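Local coordinates for tail spike protein (Acinetobacter phage vB_AbaP_AS12, PDB 6EU4), which probably serves as the trimeric tailspike with which the phage recognises, and perhaps degrades, surface polysaccharide of its Acinetobacter baumannii host, at residues N378-L383 with G412-V417. Numbering follows the deposited sequence.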
ATOM      1  N   ASN A 378      -8.710  13.768  17.265  1.00 13.48           N
ATOM      2  CA  ASN A 378      -9.082  13.722  15.849  1.00 14.48           C
ATOM      3  C   ASN A 378      -8.117  12.870  15.022  1.00 16.23           C
ATOM      4  O   ASN A 378      -7.857  13.148  13.844  1.00 16.24           O
ATOM      5  CB  ASN A 378      -9.183  15.125  15.265  1.00 18.17           C
ATOM      6  CG  ASN A 378     -10.363  15.878  15.821  1.00 24.37           C
ATOM      7  OD1 ASN A 378     -11.497  15.396  15.759  1.00 23.15           O
ATOM      8  ND2 ASN A 378     -10.105  17.041  16.402  1.00 29.51           N
ATOM      9  N   SER A 379      -7.638  11.791  15.610  1.00 11.30           N
ATOM     10  CA  SER A 379      -6.844  10.827  14.864  1.00 10.14           C
ATOM     11  C   SER A 379      -7.741   9.837  14.125  1.00 12.52           C
ATOM     12  O   SER A 379      -8.930   9.683  14.412  1.00 13.19           O
ATOM     13  CB  SER A 379      -5.901  10.067  15.796  1.00 11.10           C
ATOM     14  OG  SER A 379      -4.814  10.872  16.196  1.00 11.90           O
ATOM     15  N   LYS A 380      -7.149   9.175  13.135  1.00 11.99           N
ATOM     16  CA  LYS A 380      -7.793   8.077  12.424  1.00 12.55           C
ATOM     17  C   LYS A 380      -6.754   6.982  12.334  1.00 13.79           C
ATOM     18  O   LYS A 380      -5.714   7.184  11.704  1.00 14.67           O
ATOM     19  CB  LYS A 380      -8.237   8.441  11.000  1.00 16.36           C
ATOM     20  CG  LYS A 380      -8.482   9.863  10.692  1.00 18.43           C
ATOM     21  CD  LYS A 380      -8.622  10.005   9.172  1.00 17.89           C
ATOM     22  CE  LYS A 380      -8.705  11.413   8.728  1.00 18.78           C
ATOM     23  NZ  LYS A 380      -8.825  11.519   7.243  1.00 16.45           N
ATOM     24  N   VAL A 381      -7.018   5.837  12.955  1.00 10.99           N
ATOM     25  CA  VAL A 381      -6.076   4.727  12.948  1.00 10.55           C
ATOM     26  C   VAL A 381      -6.827   3.501  12.461  1.00 12.99           C
ATOM     27  O   VAL A 381      -7.894   3.177  12.997  1.00 12.17           O
ATOM     28  CB  VAL A 381      -5.469   4.482  14.344  1.00 11.29           C
ATOM     29  CG1 VAL A 381      -4.702   3.188  14.403  1.00 10.93           C
ATOM     30  CG2 VAL A 381      -4.557   5.641  14.738  1.00 13.13           C
ATOM     31  N   LYS A 382      -6.275   2.823  11.453  1.00 10.32           N
ATOM     32  CA  LYS A 382      -6.906   1.625  10.908  1.00 10.78           C
ATOM     33  C   LYS A 382      -5.911   0.483  10.871  1.00 13.30           C
ATOM     34  O   LYS A 382      -4.787   0.651  10.383  1.00 13.39           O
ATOM     35  CB  LYS A 382      -7.439   1.858   9.496  1.00 13.34           C
ATOM     36  CG  LYS A 382      -8.055   0.606   8.905  1.00 17.39           C
ATOM     37  CD  LYS A 382      -8.707   0.935   7.586  1.00 23.02           C
ATOM     38  CE  LYS A 382      -9.462  -0.266   7.001  1.00 27.96           C
ATOM     39  NZ  LYS A 382      -9.883  -0.014   5.580  1.00 31.92           N
ATOM     40  N   LEU A 383      -6.344  -0.684  11.353  1.00 12.02           N
ATOM     41  CA  LEU A 383      -5.579  -1.919  11.233  1.00 10.59           C
ATOM     42  C   LEU A 383      -6.194  -2.715  10.093  1.00 11.33           C
ATOM     43  O   LEU A 383      -7.295  -3.260  10.227  1.00 11.81           O
ATOM     44  CB  LEU A 383      -5.592  -2.714  12.534  1.00  9.94           C
ATOM     45  CG  LEU A 383      -5.262  -1.908  13.806  1.00 11.72           C
ATOM     46  CD1 LEU A 383      -5.188  -2.814  15.000  1.00 12.19           C
ATOM     47  CD2 LEU A 383      -3.977  -1.134  13.664  1.00 13.43           C
ATOM     48  N   GLY A 412     -12.814  12.937  19.228  1.00 15.46           N
ATOM     49  CA  GLY A 412     -13.167  12.952  17.826  1.00 18.09           C
ATOM     50  C   GLY A 412     -12.444  11.933  16.973  1.00 15.51           C
ATOM     51  O   GLY A 412     -12.628  11.934  15.750  1.00 16.34           O
ATOM     52  N   SER A 413     -11.628  11.070  17.571  1.00 12.04           N
ATOM     53  CA  SER A 413     -10.848  10.092  16.823  1.00 11.94           C
ATOM     54  C   SER A 413     -11.715   8.935  16.337  1.00 13.31           C
ATOM     55  O   SER A 413     -12.837   8.718  16.802  1.00 13.50           O
ATOM     56  CB  SER A 413      -9.725   9.543  17.676  1.00 11.88           C
ATOM     57  OG  SER A 413      -8.814  10.580  18.025  1.00 13.75           O
ATOM     58  N   VAL A 414     -11.165   8.180  15.395  1.00 11.86           N
ATOM     59  CA  VAL A 414     -11.785   6.957  14.896  1.00 11.95           C
ATOM     60  C   VAL A 414     -10.717   5.875  14.846  1.00 12.46           C
ATOM     61  O   VAL A 414      -9.564   6.138  14.480  1.00 11.50           O
ATOM     62  CB  VAL A 414     -12.462   7.165  13.529  1.00 15.91           C
ATOM     63  CG1 VAL A 414     -11.471   7.598  12.479  1.00 18.46           C
ATOM     64  CG2 VAL A 414     -13.195   5.899  13.106  1.00 16.24           C
ATOM     65  N   PHE A 415     -11.103   4.669  15.258  1.00 11.03           N
ATOM     66  CA  PHE A 415     -10.237   3.499  15.319  1.00 10.05           C
ATOM     67  C   PHE A 415     -10.953   2.357  14.614  1.00 11.80           C
ATOM     68  O   PHE A 415     -12.110   2.063  14.934  1.00 12.29           O
ATOM     69  CB  PHE A 415      -9.940   3.126  16.780  1.00 11.80           C
ATOM     70  CG  PHE A 415      -9.052   1.923  16.958  1.00 11.30           C
ATOM     71  CD1 PHE A 415      -7.749   1.911  16.467  1.00 12.16           C
ATOM     72  CD2 PHE A 415      -9.502   0.818  17.666  1.00 10.76           C
ATOM     73  CE1 PHE A 415      -6.915   0.816  16.677  1.00 11.64           C
ATOM     74  CE2 PHE A 415      -8.677  -0.278  17.867  1.00 11.25           C
ATOM     75  CZ  PHE A 415      -7.387  -0.285  17.367  1.00 10.92           C
ATOM     76  N   GLU A 416     -10.272   1.714  13.670  1.00 11.26           N
ATOM     77  CA  GLU A 416     -10.869   0.681  12.831  1.00 10.18           C
ATOM     78  C   GLU A 416     -10.000  -0.569  12.899  1.00 12.62           C
ATOM     79  O   GLU A 416      -8.780  -0.484  12.761  1.00 12.39           O
ATOM     80  CB  GLU A 416     -11.015   1.168  11.376  1.00 13.73           C
ATOM     81  CG  GLU A 416     -11.931   2.397  11.239  1.00 18.29           C
ATOM     82  CD  GLU A 416     -11.785   3.166   9.906  1.00 22.88           C
ATOM     83  OE1 GLU A 416     -10.693   3.196   9.310  1.00 25.70           O
ATOM     84  OE2 GLU A 416     -12.774   3.768   9.465  1.00 25.08           O
ATOM     85  N   VAL A 417     -10.628  -1.723  13.134  1.00 12.95           N
ATOM     86  CA  VAL A 417      -9.944  -3.018  13.176  1.00 11.89           C
ATOM     87  C   VAL A 417     -10.647  -3.962  12.219  1.00 13.52           C
ATOM     88  O   VAL A 417     -11.819  -4.296  12.425  1.00 12.49           O
ATOM     89  CB  VAL A 417      -9.914  -3.631  14.588  1.00 12.17           C
ATOM     90  CG1 VAL A 417      -9.151  -4.977  14.581  1.00 12.59           C
ATOM     91  CG2 VAL A 417      -9.288  -2.689  15.600  1.00 14.15           C
TER
HETATM   92  O   HOH W   1     -13.516  14.199  14.079  1.00 45.65           O
HETATM   93  O   HOH W   2     -11.186  11.416  13.277  1.00 26.00           O
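Three polar groups meet Ser413 OG: it accepts the backbone N-H of Ser379, with 2.9 Å from Ser379 N to Ser413 OG, and is also hydrogen-bonded to Glu410 O and weakly hydrogen-bonded to Val375 O. This serine directly precedes Val414, where the parallel bridges to Lys380 begin; strand 414-417 runs parallel to strand 380-383 as the matching strand of the next coil of the right-handed beta-helix expected of a trimeric phage tailspike. Ser379 repeats the theme one coil earlier, its own OG bonding to Val376 O and Ser343 N, so two equivalent serines line up at the corner. Beside them one water bridges Ser379 O and Gly412 O, while a second donates to Gly412 O and to Asn378 OD1.

From there on the bonding is regular: Val414 N to Ser379 O, Val381 N to Val414 O, Glu416 N to Val381 O, then Leu383 N to Glu416 O at 2.8 Å, nearly straight at 170°. Val381, Leu383, Phe415 and Val417 face the coil interior, where strand 371-376 also packs. Val381 CG1 lies in plane at the edge of the Phe415 ring, 3.9 Å from Phe415 CD1; a chi1 of 180° swings the ring there, away from the backbone N. The other face, with Lys380, Lys382, Val414 and Glu416, meets a second subunit: Lys380 NZ reaches Glu420 O and Thr422 OG1 of that chain, besides a salt bridge to Glu344 of its own. Lys382 forms no such pair with Glu416; its extended chain leaves Lys382 NZ 5.0 Å from Glu416 OE1, and Glu416 OE1 lies alongside the aliphatic part of the lysine, 3.5 Å from Lys382 CD.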